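Local coordinates for Ice-binding protein (Colwellia, PDB 3WP9) that binds to the surface of ice crystals and inhibits their growth and ice recrystallization, which may protect membranes from freezing injury, at residues Gly32-Ser37 with Ala42-Asn47; Tyr4-Gly9 with Ile182-Thr187. One frame throughout, in Å; residues are numbered along the deposited sequence.

Both contacts touch the long parallel sheet of a right-handed beta-helix, but they reach it from different parts of the chain. In contact 1 the strand 33-36 meets the loop that follows it, with only four residues between the segments; in contact 2 the loop near the start of the chain meets strand 182-185, with 172 residues between the segments. Their centres are about 19 Å apart. Contact 1 lies farther from the middle of the molecule, yet all its touching residues are buried; in contact 2 Leu8 remains partly exposed. Each is apolar. Contact 1 adds a threonine methyl and a glycine to its valine and leucines, whereas contact 2 rests on branched aliphatic side chains alone.

Contact 1: residues Gly32-Ser37 with Ala42-Asn47; sequences GNVGTS and AALLLN
The side chains of Thr36 and Leu44 pass alongside each other, running opposite ways, inside the right-handed beta-helix, where strand 33-36 of the long parallel sheet meets the loop that follows it. The threonine turns its methyl to the leucine: CG2 comes 3.9 Å from Leu44 CB. Its hydroxyl OG1, anti to the backbone N (chi1 -165°), hydrogen-bonds with Ser18 OG, so threonine suits a place that is apolar on one branch and polar on the other. Leu44 slants across toward the strand with CD1 anti to CA (chi2 177°), and this methyl rests against the strand's backbone, 4.1 Å from Gly35 CA. The other methyl, Leu44 CD2, meets Val34 CG2 at 4.3 Å. Val34 thus divides its branches between two leucines, and a beta-branched residue suits both the strand and this forked contact. Met55 of the adjoining strand 55-57 and Ile22 of strand 22-25, in another sheet, also touch Val34, Leu44 and Leu46, extending the apolar cluster. Two residues before Leu44, Ala42 N hydrogen-bonds with OG1 of Thr40, a probable ice-binding residue. At the far end of the contact, Val34 CG1 lies 4.3 Å from Leu46 CD1.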
loop_
_atom_site.group_PDB
_atom_site.type_symbol
_atom_site.label_atom_id
_atom_site.label_comp_id
_atom_site.label_asym_id
_atom_site.label_seq_id
_atom_site.Cartn_x
_atom_site.Cartn_y
_atom_site.Cartn_z
ATOM N N GLY A 32 2.297 9.636 -8.773
ATOM C CA GLY A 32 0.972 9.714 -8.188
ATOM C C GLY A 32 0.964 10.870 -7.183
ATOM O O GLY A 32 1.938 11.613 -7.083
ATOM N N ASN A 33 -0.139 11.030 -6.475
ATOM C CA ASN A 33 -0.370 12.039 -5.483
ATOM C C ASN A 33 0.021 11.507 -4.113
ATOM O O ASN A 33 -0.124 10.316 -3.803
ATOM C CB ASN A 33 -1.849 12.405 -5.481
ATOM C CG ASN A 33 -2.317 12.789 -6.868
ATOM O OD1 ASN A 33 -1.697 13.622 -7.537
ATOM N ND2 ASN A 33 -3.366 12.130 -7.333
ATOM N N VAL A 34 0.503 12.435 -3.299
ATOM C CA VAL A 34 0.775 12.084 -1.881
ATOM C C VAL A 34 0.129 13.127 -1.010
ATOM O O VAL A 34 -0.027 14.329 -1.391
ATOM C CB VAL A 34 2.297 12.081 -1.587
ATOM C CG1 VAL A 34 3.001 11.162 -2.623
ATOM C CG2 VAL A 34 2.833 13.483 -1.640
ATOM N N GLY A 35 -0.159 12.692 0.186
ATOM C CA GLY A 35 -0.638 13.598 1.213
ATOM C C GLY A 35 -0.532 13.027 2.587
ATOM O O GLY A 35 -0.356 11.809 2.760
ATOM N N THR A 36 -0.695 13.891 3.580
ATOM C CA THR A 36 -0.754 13.414 4.957
ATOM C C THR A 36 -1.733 14.316 5.739
ATOM O O THR A 36 -1.822 15.529 5.450
ATOM C CB THR A 36 0.704 13.402 5.583
ATOM O OG1 THR A 36 0.746 12.630 6.781
ATOM C CG2 THR A 36 1.239 14.824 5.847
ATOM N N SER A 37 -2.493 13.721 6.641
ATOM C CA SER A 37 -3.539 14.449 7.379
ATOM C C SER A 37 -3.963 13.558 8.535
ATOM O O SER A 37 -4.161 12.351 8.378
ATOM C CB SER A 37 -4.697 14.785 6.403
ATOM O OG SER A 37 -5.873 15.151 7.173
ATOM N N ALA A 42 4.350 20.074 7.625
ATOM C CA ALA A 42 5.754 20.046 8.015
ATOM C C ALA A 42 6.268 18.604 8.156
ATOM O O ALA A 42 7.487 18.398 8.050
ATOM C CB ALA A 42 5.996 20.870 9.309
ATOM N N ALA A 43 5.370 17.659 8.400
ATOM C CA ALA A 43 5.701 16.206 8.603
ATOM C C ALA A 43 5.736 15.487 7.221
ATOM O O ALA A 43 6.012 14.296 7.181
ATOM C CB ALA A 43 4.693 15.601 9.544
ATOM N N LEU A 44 5.476 16.196 6.115
ATOM C CA LEU A 44 5.593 15.534 4.770
ATOM C C LEU A 44 6.948 15.900 4.229
ATOM O O LEU A 44 7.175 17.023 3.787
ATOM C CB LEU A 44 4.421 16.029 3.878
ATOM C CG LEU A 44 3.987 15.062 2.772
ATOM C CD1 LEU A 44 2.770 15.732 2.093
ATOM C CD2 LEU A 44 5.083 14.821 1.721
ATOM N N LEU A 45 7.914 14.970 4.352
ATOM C CA LEU A 45 9.328 15.275 4.103
ATOM C C LEU A 45 9.775 14.696 2.802
ATOM O O LEU A 45 10.829 14.077 2.733
ATOM C CB LEU A 45 10.185 14.619 5.189
ATOM C CG LEU A 45 9.797 15.011 6.620
ATOM C CD1 LEU A 45 10.619 14.131 7.611
ATOM C CD2 LEU A 45 9.903 16.501 6.887
ATOM N N LEU A 46 8.933 14.700 1.779
ATOM C CA LEU A 46 9.456 14.471 0.428
ATOM C C LEU A 46 9.722 15.820 -0.229
ATOM O O LEU A 46 9.042 16.861 0.113
ATOM C CB LEU A 46 8.342 13.794 -0.436
ATOM C CG LEU A 46 8.123 12.274 -0.256
ATOM C CD1 LEU A 46 6.762 11.783 -0.741
ATOM C CD2 LEU A 46 9.203 11.565 -1.088
ATOM N N ASN A 47 10.632 15.785 -1.207
ATOM C CA ASN A 47 11.038 16.969 -1.966
ATOM C C ASN A 47 10.088 17.032 -3.170
ATOM O O ASN A 47 9.645 16.028 -3.647
ATOM C CB ASN A 47 12.491 16.900 -2.425
ATOM C CG ASN A 47 12.979 18.232 -3.008
ATOM O OD1 ASN A 47 12.561 18.657 -4.106
ATOM N ND2 ASN A 47 13.832 18.922 -2.259
#

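Contact 2: residues Tyr4-Gly9 with Ile182-Thr187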
loop_
_atom_site.group_PDB
_atom_site.type_symbol
_atom_site.label_atom_id
_atom_site.label_comp_id
_atom_site.label_asym_id
_atom_site.label_seq_id
_atom_site.Cartn_x
_atom_site.Cartn_y
_atom_site.Cartn_z
ATOM N N TYR A 4 -15.538 -9.144 -3.787
ATOM C CA TYR A 4 -15.609 -7.922 -4.593
ATOM C C TYR A 4 -14.453 -7.025 -4.122
ATOM O O TYR A 4 -13.928 -7.198 -2.991
ATOM C CB TYR A 4 -16.959 -7.198 -4.419
ATOM C CG TYR A 4 -17.624 -7.489 -3.079
ATOM C CD1 TYR A 4 -18.006 -8.796 -2.748
ATOM C CD2 TYR A 4 -17.854 -6.472 -2.130
ATOM C CE1 TYR A 4 -18.585 -9.095 -1.517
ATOM C CE2 TYR A 4 -18.444 -6.758 -0.889
ATOM C CZ TYR A 4 -18.814 -8.079 -0.579
ATOM O OH TYR A 4 -19.399 -8.431 0.653
ATOM N N ALA A 5 -14.092 -6.098 -5.003
ATOM C CA ALA A 5 -13.053 -5.099 -4.705
ATOM C C ALA A 5 -13.367 -4.370 -3.390
ATOM O O ALA A 5 -14.509 -4.269 -2.941
ATOM C CB ALA A 5 -12.898 -4.101 -5.834
ATOM N N VAL A 6 -12.314 -3.857 -2.773
ATOM C CA VAL A 6 -12.446 -2.924 -1.665
ATOM C C VAL A 6 -12.464 -1.516 -2.243
ATOM O O VAL A 6 -11.491 -1.078 -2.865
ATOM C CB VAL A 6 -11.297 -3.088 -0.677
ATOM C CG1 VAL A 6 -11.311 -1.953 0.354
ATOM C CG2 VAL A 6 -11.309 -4.475 -0.028
ATOM N N GLU A 7 -13.593 -0.810 -2.087
ATOM C CA GLU A 7 -13.710 0.581 -2.529
ATOM C C GLU A 7 -12.829 1.519 -1.649
ATOM O O GLU A 7 -12.896 1.467 -0.440
ATOM C CB GLU A 7 -15.167 1.078 -2.514
ATOM C CG GLU A 7 -16.054 0.361 -3.542
ATOM C CD GLU A 7 -15.449 0.252 -4.958
ATOM O OE1 GLU A 7 -14.877 1.265 -5.458
ATOM O OE2 GLU A 7 -15.560 -0.853 -5.579
ATOM N N LEU A 8 -12.026 2.348 -2.315
ATOM C CA LEU A 8 -11.058 3.226 -1.607
ATOM C C LEU A 8 -11.558 4.661 -1.493
ATOM O O LEU A 8 -10.980 5.475 -0.805
ATOM C CB LEU A 8 -9.668 3.181 -2.327
ATOM C CG LEU A 8 -9.033 1.807 -2.482
ATOM C CD1 LEU A 8 -7.703 2.086 -3.222
ATOM C CD2 LEU A 8 -8.847 1.139 -1.106
ATOM N N GLY A 9 -12.668 5.014 -2.140
ATOM C CA GLY A 9 -13.066 6.414 -2.066
ATOM C C GLY A 9 -11.992 7.420 -2.470
ATOM O O GLY A 9 -11.278 7.211 -3.475
ATOM N N ILE A 182 -2.557 -2.928 -2.720
ATOM C CA ILE A 182 -3.030 -1.814 -1.948
ATOM C C ILE A 182 -2.728 -2.153 -0.507
ATOM O O ILE A 182 -3.246 -3.088 0.032
ATOM C CB ILE A 182 -4.571 -1.605 -2.197
ATOM C CG1 ILE A 182 -4.860 -1.436 -3.745
ATOM C CG2 ILE A 182 -5.119 -0.446 -1.343
ATOM C CD1 ILE A 182 -4.264 -0.259 -4.426
ATOM N N VAL A 183 -1.866 -1.373 0.167
ATOM C CA VAL A 183 -1.550 -1.618 1.583
ATOM C C VAL A 183 -2.370 -0.676 2.446
ATOM O O VAL A 183 -2.218 0.575 2.367
ATOM C CB VAL A 183 -0.071 -1.408 1.867
ATOM C CG1 VAL A 183 0.325 -1.853 3.268
ATOM C CG2 VAL A 183 0.750 -2.234 0.860
ATOM N N LEU A 184 -3.298 -1.302 3.137
ATOM C CA LEU A 184 -4.179 -0.627 4.187
ATOM C C LEU A 184 -3.593 -1.009 5.520
ATOM O O LEU A 184 -3.865 -2.054 6.108
ATOM C CB LEU A 184 -5.636 -1.085 4.055
ATOM C CG LEU A 184 -6.199 -0.534 2.743
ATOM C CD1 LEU A 184 -7.327 -1.485 2.360
ATOM C CD2 LEU A 184 -6.683 0.927 2.898
ATOM N N SER A 185 -2.625 -0.214 5.979
ATOM C CA SER A 185 -1.913 -0.547 7.237
ATOM C C SER A 185 -2.533 0.235 8.383
ATOM O O SER A 185 -2.767 1.432 8.237
ATOM C CB SER A 185 -0.427 -0.082 7.159
ATOM O OG SER A 185 0.238 -0.460 8.350
ATOM N N LYS A 186 -2.715 -0.432 9.483
ATOM C CA LYS A 186 -3.258 0.243 10.678
ATOM C C LYS A 186 -2.211 1.147 11.295
ATOM O O LYS A 186 -2.540 2.099 12.050
ATOM C CB LYS A 186 -3.758 -0.805 11.669
ATOM C CG LYS A 186 -4.359 -0.198 12.960
ATOM C CD LYS A 186 -5.870 -0.289 13.036
ATOM C CE LYS A 186 -6.487 0.719 12.090
ATOM N NZ LYS A 186 -7.885 1.220 12.408
ATOM N N THR A 187 -0.957 0.760 11.137
ATOM C CA THR A 187 0.103 1.613 11.702
ATOM C C THR A 187 1.018 2.077 10.564
ATOM O O THR A 187 0.500 2.765 9.607
ATOM C CB THR A 187 0.922 0.996 12.891
ATOM O OG1 THR A 187 1.658 -0.138 12.496
ATOM C CG2 THR A 187 -0.006 0.535 14.082
#
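Leu8 overlaps the branch methyl of Ile182, joining the loop before strand 14-18 to the long parallel sheet of the right-handed beta-helix. The two side chains meet end-on, and leucine suits the loop side because its terminal fork straddles a single methyl: CD1 and CD2 of Leu8 each lie 4.1 Å from Ile182 CG2. With CG anti to the carbonyl carbon (chi1 -57°) and chi2 at 180°, the leucine chain extends from a backbone whose nearest CA-CA approach to the strand, Leu8 to Ile182, is still 9.5 Å. The side chains must therefore span the gap. Isoleucine answers from strand 182-185, where a beta-branched residue fits the extended backbone. Its CG2 makes the closest contact, and CD1 of Ile182, at the end of the other branch, comes to 4.3 Å from Leu8 CD1. Ile182 and Leu184, two residues apart on the strand, both point toward the loop. Helix 71-89 also flanks the loop: Ala84 touches both Val6 and Leu8. Leu202, on the adjoining strand 200-203, touches Ile182 and Leu184. The second, looser meeting is between Val6 CG1 and Leu184 CD1, 4.5 Å apart.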